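Sulfate adenylyltransferase, adenylylsulfate kinase (Thiobacillus denitrificans, PDB 3CR8) acts as a hexameric APS kinase, transferring phosphate from ATP to adenosine 5'-phosphosulfate, and lacks ATP sulfurylase activity despite its sulfurylase-like region. Local coordinates at residues A66-A71 and P81-L86; G369-F374 and G468-I473; D425-R430 and A448-Y453. One frame throughout, in Å; residues are numbered along the deposited sequence.

How the interactions relate
Interaction 1 belongs to the N-terminal PUA-like region; its centre lies about 47 Å from that of interaction 2 and about 48 Å from that of interaction 3. The other two share the kinase region, and interaction 3 is nested in the chain between the strands that interaction 2 joins. They also touch, Phe373 CZ lying 3.7 Å from Pro449 CG. Interaction 2 is core: two parallel strands joined by backbone hydrogen bonds, with side chains packed on both faces. Interactions 1 and 3 are partly buried and alike in chemistry, each setting a helix against a proline-rich loop through one valine methyl, with no hydrogen bond between the segments.

Interaction 1. Residues A66-A71 and P81-L86; sequences ARVESA and PSPITL
The short polar bond here, Ser70 OG to Ala66 O at 2.8 Å, stays inside the helix, and what crosses to the loop is van der Waals contact, Val68 against Pro81, Ser82 and Pro83, and Glu69 against Pro83. Val68 does most of it with one methyl. Its CG1 lies anti to the backbone N (chi1 155°), which directs that branch into the angle of the loop: the carbonyl oxygen Pro81 O is 3.4 Å from Val68 CG1, Ser82 CA is 3.6 Å from the same methyl, and Pro83 CD is 3.4 Å from it too. Glu69 touches with CG and the carbon of its carboxylate. Its chain bends at the second torsion and runs at about a right angle to the proline, bringing Glu69 CG 4.0 Å from Pro83 CG, toward the exposed margin of the contact. Away from this helix, Pro81 packs on Leu247 and Ile251 of helix 244-256, while Ser82 O accepts a hydrogen bond from Trp80 NE1. Met60, which also touches Val68, is hydrogen-bonded through its backbone to Ile84. The contact thus packs helix 62-71 against the loop that enters strand 86-88 of the mixed sheet in the PUA-like domain.

Interaction 2. Residues G369-F374 and G468-I473; sequences GFTVFF and GGFVEI
Phe373 and Phe470 meet on one face of this strand pair. In both, CG is anti to the backbone N (chi1 -155° and -172°); the ring planes are inclined by 37° with centroids 5.6 Å apart. The end of the Phe470 ring meets the base of the Phe373 side chain, with Phe470 CZ 3.5 Å from Phe373 CB. Thr371, on the same face, turns its hydroxyl between its own N and carbonyl carbon, so that Thr371 OG1 comes 3.5 Å from Phe470 CD1. Helix 454-465 covers this side: Ile464 touches both Thr371 and Phe470, and Val460 touches Phe373. Glu472 extends from the same face, and its carboxylate forms a salt bridge with Arg461 of that helix.

Strands 370-376 and 469-475 are parallel neighbours in the five-stranded 2-3-1-4-5 sheet of a P-loop kinase, the first being the central strand that runs into the predicted ATP-binding loop at Gly376. Phe373 uses both backbone polar groups here: Phe373 N donates to Val471 O at 3.0 Å, and Ile473 N donates to Phe373 O at 3.0 Å. Val471 N donates to Thr371 O at 3.1 Å. The intervening Phe370, Val372 and Phe374 bond to the backbone of Gly443, Ala445 and Cys447, on and just before strand 444-447.

On the other face, Val372 CG1 and Ile473 CG2 meet obliquely at 4.0 Å. Phe374 also neighbours Ile473, but the model is too tight there and the detail of that pair is doubtful. Above them lies helix 380-394, where Leu385, Ala386 and Leu389 touch the Phe374 side chain. That side chain is also about 4 Å from that of Lys382, a predicted ATP-binding residue.

Interaction 3. Residues D425-R430 and A448-Y453; sequences DVNVRR and APIAPY
Val428 makes the tight side, setting one methyl against Pro449 to Ala451. With CG1 anti to the backbone N (chi1 171°), CG2 is the branch left to face the loop. There Val428 CG2 sits 3.4 Å from the carbonyl oxygen Ile450 O and 3.8 Å from the methyl Ala451 CB, while Pro449 CB marks the far limit at 4.5 Å from the same Val428 methyl. Thr456 and Val460 of helix 454-465 also pack on this valine, and Ala451 O is hydrogen-bonded to Arg457 NE of that helix.

In the P-loop kinase core this loop leaves the C-terminal end of strand 444-447 and leads into helix 454-465, with Tyr453 at its N-cap position; helix 421-440 lies against this loop. Ile450 reaches toward the nucleotide site as well, its side chain about 4 Å from that of Lys382, which is predicted to bind ATP.

Toward solvent the contact thins. The exposed Ile450 crosses Asn427 at about a right angle, and only its end, Ile450 CD1, comes near, 3.9 Å from the amide nitrogen Asn427 ND2. Farther along, Asp425 OD1 stands 4.5 Å from Tyr453 CD2, a loose touch. That carboxylate is held by other groups: Asp425 OD2 takes a salt bridge from Arg429 NH1 at 2.7 Å, one turn along the helix, and OD1 is hydrogen-bonded to Thr456 OG1. Arg429 has a second acidic partner, its NH2 forming a salt bridge with Asp459 OD1 of helix 454-465.

Interaction 1. Residues A66-A71 and P81-L86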
# COMPACT_ATOMS: atom_id res chain seq x y z
N ALA A 66 51.63 23.17 30.10
CA ALA A 66 52.78 23.39 29.24
C ALA A 66 53.55 22.09 29.01
O ALA A 66 54.04 21.85 27.91
CB ALA A 66 53.70 24.45 29.82
N ARG A 67 53.65 21.25 30.03
CA ARG A 67 54.40 20.01 29.92
C ARG A 67 53.71 18.95 29.06
O ARG A 67 54.35 18.07 28.50
CB ARG A 67 54.69 19.41 31.29
CG ARG A 67 55.09 17.94 31.23
CD ARG A 67 55.85 17.49 32.47
NE ARG A 67 56.79 16.42 32.15
CZ ARG A 67 57.91 16.60 31.45
NH1 ARG A 67 58.21 17.82 31.01
NH2 ARG A 67 58.72 15.58 31.19
N VAL A 68 52.39 19.02 28.99
CA VAL A 68 51.64 18.18 28.07
C VAL A 68 51.93 18.59 26.61
O VAL A 68 52.29 17.73 25.79
CB VAL A 68 50.11 18.21 28.39
CG1 VAL A 68 49.27 17.87 27.16
CG2 VAL A 68 49.82 17.28 29.51
N GLU A 69 51.83 19.89 26.30
CA GLU A 69 52.04 20.38 24.93
C GLU A 69 53.43 20.07 24.38
O GLU A 69 53.73 20.29 23.21
CB GLU A 69 51.76 21.88 24.87
CG GLU A 69 50.55 22.29 25.68
CD GLU A 69 49.68 23.33 24.98
OE1 GLU A 69 49.35 23.12 23.79
OE2 GLU A 69 49.32 24.35 25.61
N SER A 70 54.27 19.52 25.25
CA SER A 70 55.65 19.26 24.92
C SER A 70 55.91 17.78 24.90
O SER A 70 55.95 17.15 23.84
CB SER A 70 56.55 19.93 25.95
OG SER A 70 56.14 21.26 26.15
N ALA A 71 56.09 17.22 26.10
CA ALA A 71 56.48 15.81 26.25
C ALA A 71 55.29 14.87 26.32
O ALA A 71 55.46 13.65 26.38
CB ALA A 71 57.33 15.63 27.49
N PRO A 81 47.85 12.99 26.21
CA PRO A 81 47.85 13.75 24.95
C PRO A 81 47.59 15.26 25.10
O PRO A 81 48.27 16.05 24.44
CB PRO A 81 46.72 13.09 24.14
CG PRO A 81 45.83 12.47 25.22
CD PRO A 81 46.82 11.93 26.21
N SER A 82 46.63 15.63 25.94
CA SER A 82 46.07 16.98 25.84
C SER A 82 45.69 17.66 27.17
O SER A 82 45.14 17.03 28.07
CB SER A 82 44.88 16.95 24.86
OG SER A 82 44.44 18.24 24.52
N PRO A 83 45.97 18.97 27.31
CA PRO A 83 45.65 19.74 28.51
C PRO A 83 44.17 19.72 28.93
O PRO A 83 43.31 20.23 28.19
CB PRO A 83 46.03 21.18 28.11
CG PRO A 83 47.00 21.02 27.07
CD PRO A 83 46.58 19.81 26.28
N ILE A 84 43.90 19.17 30.12
CA ILE A 84 42.57 19.31 30.73
C ILE A 84 42.55 20.53 31.63
O ILE A 84 43.28 20.59 32.61
CB ILE A 84 42.13 18.10 31.53
CG1 ILE A 84 42.35 16.80 30.74
CG2 ILE A 84 40.67 18.26 31.90
CD1 ILE A 84 41.61 16.76 29.42
N THR A 85 41.72 21.50 31.30
CA THR A 85 41.74 22.75 32.02
C THR A 85 40.36 23.39 32.09
O THR A 85 39.53 23.20 31.17
CB THR A 85 42.80 23.70 31.41
OG1 THR A 85 43.08 24.77 32.33
CG2 THR A 85 42.32 24.26 30.11
N LEU A 86 40.12 24.13 33.18
CA LEU A 86 38.85 24.80 33.47
C LEU A 86 38.97 26.30 33.19
O LEU A 86 39.90 26.93 33.66
CB LEU A 86 38.48 24.52 34.91
CG LEU A 86 37.06 24.69 35.44
CD1 LEU A 86 36.86 26.14 35.85
CD2 LEU A 86 36.02 24.21 34.44

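Interaction 2. Residues G369-F374 and G468-I473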
# COMPACT_ATOMS: atom_id res chain seq x y z
N GLY A 369 9.61 27.75 8.10
CA GLY A 369 9.11 29.05 8.48
C GLY A 369 9.99 30.09 7.88
O GLY A 369 11.11 29.82 7.48
N PHE A 370 9.47 31.30 7.79
CA PHE A 370 10.22 32.41 7.27
C PHE A 370 9.50 33.70 7.60
O PHE A 370 8.25 33.75 7.68
CB PHE A 370 10.40 32.29 5.78
CG PHE A 370 9.10 32.28 5.00
CD1 PHE A 370 8.36 31.12 4.89
CD2 PHE A 370 8.65 33.41 4.34
CE1 PHE A 370 7.20 31.10 4.17
CE2 PHE A 370 7.48 33.40 3.61
CZ PHE A 370 6.75 32.25 3.53
N THR A 371 10.28 34.76 7.81
CA THR A 371 9.67 36.07 8.00
C THR A 371 9.91 36.86 6.73
O THR A 371 10.93 36.71 6.05
CB THR A 371 10.18 36.84 9.26
OG1 THR A 371 11.35 37.58 8.93
CG2 THR A 371 10.52 35.92 10.37
N VAL A 372 8.92 37.67 6.37
CA VAL A 372 9.05 38.61 5.27
C VAL A 372 9.21 39.97 5.93
O VAL A 372 8.32 40.43 6.64
CB VAL A 372 7.78 38.65 4.39
CG1 VAL A 372 7.78 39.87 3.54
CG2 VAL A 372 7.68 37.41 3.53
N PHE A 373 10.36 40.59 5.70
CA PHE A 373 10.74 41.81 6.40
C PHE A 373 10.77 43.00 5.44
O PHE A 373 11.72 43.16 4.65
CB PHE A 373 12.11 41.61 7.06
CG PHE A 373 12.35 42.49 8.23
CD1 PHE A 373 12.72 43.83 8.06
CD2 PHE A 373 12.20 41.99 9.51
CE1 PHE A 373 12.94 44.63 9.14
CE2 PHE A 373 12.42 42.79 10.59
CZ PHE A 373 12.80 44.12 10.41
N PHE A 374 9.73 43.82 5.45
CA PHE A 374 9.66 44.99 4.57
C PHE A 374 10.50 46.13 5.14
O PHE A 374 10.37 46.49 6.31
CB PHE A 374 8.22 45.51 4.46
CG PHE A 374 7.29 44.60 3.70
CD1 PHE A 374 6.79 43.44 4.29
CD2 PHE A 374 6.85 44.94 2.43
CE1 PHE A 374 5.90 42.62 3.61
CE2 PHE A 374 5.95 44.12 1.73
CZ PHE A 374 5.49 42.95 2.33
N GLY A 468 15.38 29.81 10.53
CA GLY A 468 14.51 29.69 9.38
C GLY A 468 14.83 30.67 8.26
O GLY A 468 15.95 31.17 8.16
N GLY A 469 13.83 30.94 7.43
CA GLY A 469 13.99 31.76 6.24
C GLY A 469 13.73 33.26 6.44
O GLY A 469 12.73 33.68 7.04
N PHE A 470 14.64 34.08 5.91
CA PHE A 470 14.49 35.52 5.99
C PHE A 470 14.48 36.09 4.58
O PHE A 470 15.41 35.83 3.82
CB PHE A 470 15.66 36.12 6.75
CG PHE A 470 15.51 37.59 7.05
CD1 PHE A 470 14.77 38.02 8.13
CD2 PHE A 470 16.15 38.54 6.27
CE1 PHE A 470 14.67 39.35 8.41
CE2 PHE A 470 16.04 39.87 6.55
CZ PHE A 470 15.31 40.27 7.62
N VAL A 471 13.45 36.85 4.24
CA VAL A 471 13.33 37.51 2.93
C VAL A 471 13.12 39.01 3.10
O VAL A 471 12.03 39.46 3.51
CB VAL A 471 12.12 36.98 2.11
CG1 VAL A 471 11.92 37.81 0.86
CG2 VAL A 471 12.28 35.53 1.75
N GLU A 472 14.14 39.81 2.79
CA GLU A 472 14.01 41.26 2.89
C GLU A 472 13.40 41.79 1.62
O GLU A 472 13.81 41.43 0.51
CB GLU A 472 15.37 41.92 3.09
CG GLU A 472 15.29 43.41 3.41
CD GLU A 472 16.65 44.02 3.74
OE1 GLU A 472 17.67 43.31 3.63
OE2 GLU A 472 16.70 45.22 4.12
N ILE A 473 12.39 42.64 1.75
CA ILE A 473 11.90 43.31 0.56
C ILE A 473 12.00 44.81 0.74
O ILE A 473 11.38 45.39 1.62
CB ILE A 473 10.46 42.88 0.12
CG1 ILE A 473 9.44 43.94 0.45
CG2 ILE A 473 10.05 41.52 0.70
CD1 ILE A 473 8.17 43.64 -0.22

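Interaction 3. Residues D425-R430 and A448-Y453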
# COMPACT_ATOMS: atom_id res chain seq x y z
N ASP A 425 15.48 51.27 18.26
CA ASP A 425 16.42 50.24 17.88
C ASP A 425 16.31 49.06 18.85
O ASP A 425 17.05 48.08 18.76
CB ASP A 425 17.82 50.82 17.89
CG ASP A 425 18.86 49.83 17.46
OD1 ASP A 425 19.33 49.97 16.31
OD2 ASP A 425 19.20 48.92 18.26
N VAL A 426 15.38 49.18 19.80
CA VAL A 426 15.07 48.06 20.68
C VAL A 426 13.75 47.49 20.21
O VAL A 426 13.54 46.28 20.20
CB VAL A 426 14.99 48.46 22.17
CG1 VAL A 426 13.54 48.78 22.58
CG2 VAL A 426 15.61 47.35 23.05
N ASN A 427 12.85 48.39 19.81
CA ASN A 427 11.61 48.00 19.16
C ASN A 427 11.85 47.06 17.98
O ASN A 427 11.13 46.07 17.81
CB ASN A 427 10.90 49.22 18.64
CG ASN A 427 9.68 48.88 17.84
OD1 ASN A 427 8.70 48.35 18.37
ND2 ASN A 427 9.71 49.18 16.56
N VAL A 428 12.84 47.37 17.16
CA VAL A 428 13.13 46.55 15.99
C VAL A 428 13.58 45.15 16.40
O VAL A 428 12.97 44.17 15.97
CB VAL A 428 14.17 47.21 15.04
CG1 VAL A 428 14.60 46.24 13.96
CG2 VAL A 428 13.59 48.44 14.40
N ARG A 429 14.63 45.05 17.23
CA ARG A 429 15.12 43.75 17.65
C ARG A 429 14.01 42.99 18.32
O ARG A 429 13.89 41.77 18.16
CB ARG A 429 16.31 43.88 18.59
CG ARG A 429 17.59 44.15 17.88
CD ARG A 429 18.77 43.64 18.66
NE ARG A 429 19.99 44.00 17.95
CZ ARG A 429 20.44 45.25 17.85
NH1 ARG A 429 19.78 46.24 18.41
NH2 ARG A 429 21.56 45.50 17.18
N ARG A 430 13.15 43.72 19.01
CA ARG A 430 12.04 43.15 19.74
C ARG A 430 11.20 42.38 18.80
O ARG A 430 10.73 41.31 19.09
CB ARG A 430 11.18 44.25 20.28
CG ARG A 430 9.96 43.76 20.97
CD ARG A 430 10.15 43.83 22.45
NE ARG A 430 9.37 44.92 23.01
CZ ARG A 430 9.75 45.63 24.06
NH1 ARG A 430 10.91 45.37 24.63
NH2 ARG A 430 8.98 46.58 24.53
N ALA A 448 6.92 45.00 9.21
CA ALA A 448 7.27 46.27 8.58
C ALA A 448 7.47 47.45 9.54
O ALA A 448 6.80 48.47 9.42
CB ALA A 448 6.12 46.54 7.61
N PRO A 449 8.42 47.32 10.47
CA PRO A 449 8.80 48.38 11.40
C PRO A 449 9.63 49.47 10.74
O PRO A 449 10.07 49.34 9.59
CB PRO A 449 9.71 47.63 12.36
CG PRO A 449 10.50 46.77 11.42
CD PRO A 449 9.34 46.18 10.61
N ILE A 450 9.85 50.55 11.48
CA ILE A 450 10.75 51.61 11.06
C ILE A 450 12.19 51.27 11.47
O ILE A 450 12.51 51.19 12.66
CB ILE A 450 10.31 52.96 11.66
CG1 ILE A 450 9.56 52.75 12.98
CG2 ILE A 450 9.38 53.68 10.72
CD1 ILE A 450 10.37 52.06 14.07
N ALA A 451 13.05 51.06 10.47
CA ALA A 451 14.44 50.67 10.74
C ALA A 451 15.37 51.25 9.69
O ALA A 451 15.32 50.87 8.52
CB ALA A 451 14.58 49.15 10.80
N PRO A 452 16.22 52.18 10.12
CA PRO A 452 17.04 52.96 9.20
C PRO A 452 18.51 52.54 9.22
O PRO A 452 19.29 53.06 8.43
CB PRO A 452 16.90 54.39 9.75
CG PRO A 452 16.09 54.25 11.08
CD PRO A 452 16.18 52.80 11.44
N TYR A 453 18.88 51.62 10.10
CA TYR A 453 20.29 51.30 10.30
C TYR A 453 20.55 49.96 9.60
O TYR A 453 19.88 48.98 9.89
CB TYR A 453 20.63 51.36 11.80
CG TYR A 453 20.46 52.73 12.43
CD1 TYR A 453 19.62 53.68 11.85
CD2 TYR A 453 21.13 53.07 13.61
CE1 TYR A 453 19.46 54.92 12.42
CE2 TYR A 453 20.97 54.32 14.19
CZ TYR A 453 20.13 55.24 13.58
OH TYR A 453 19.96 56.49 14.15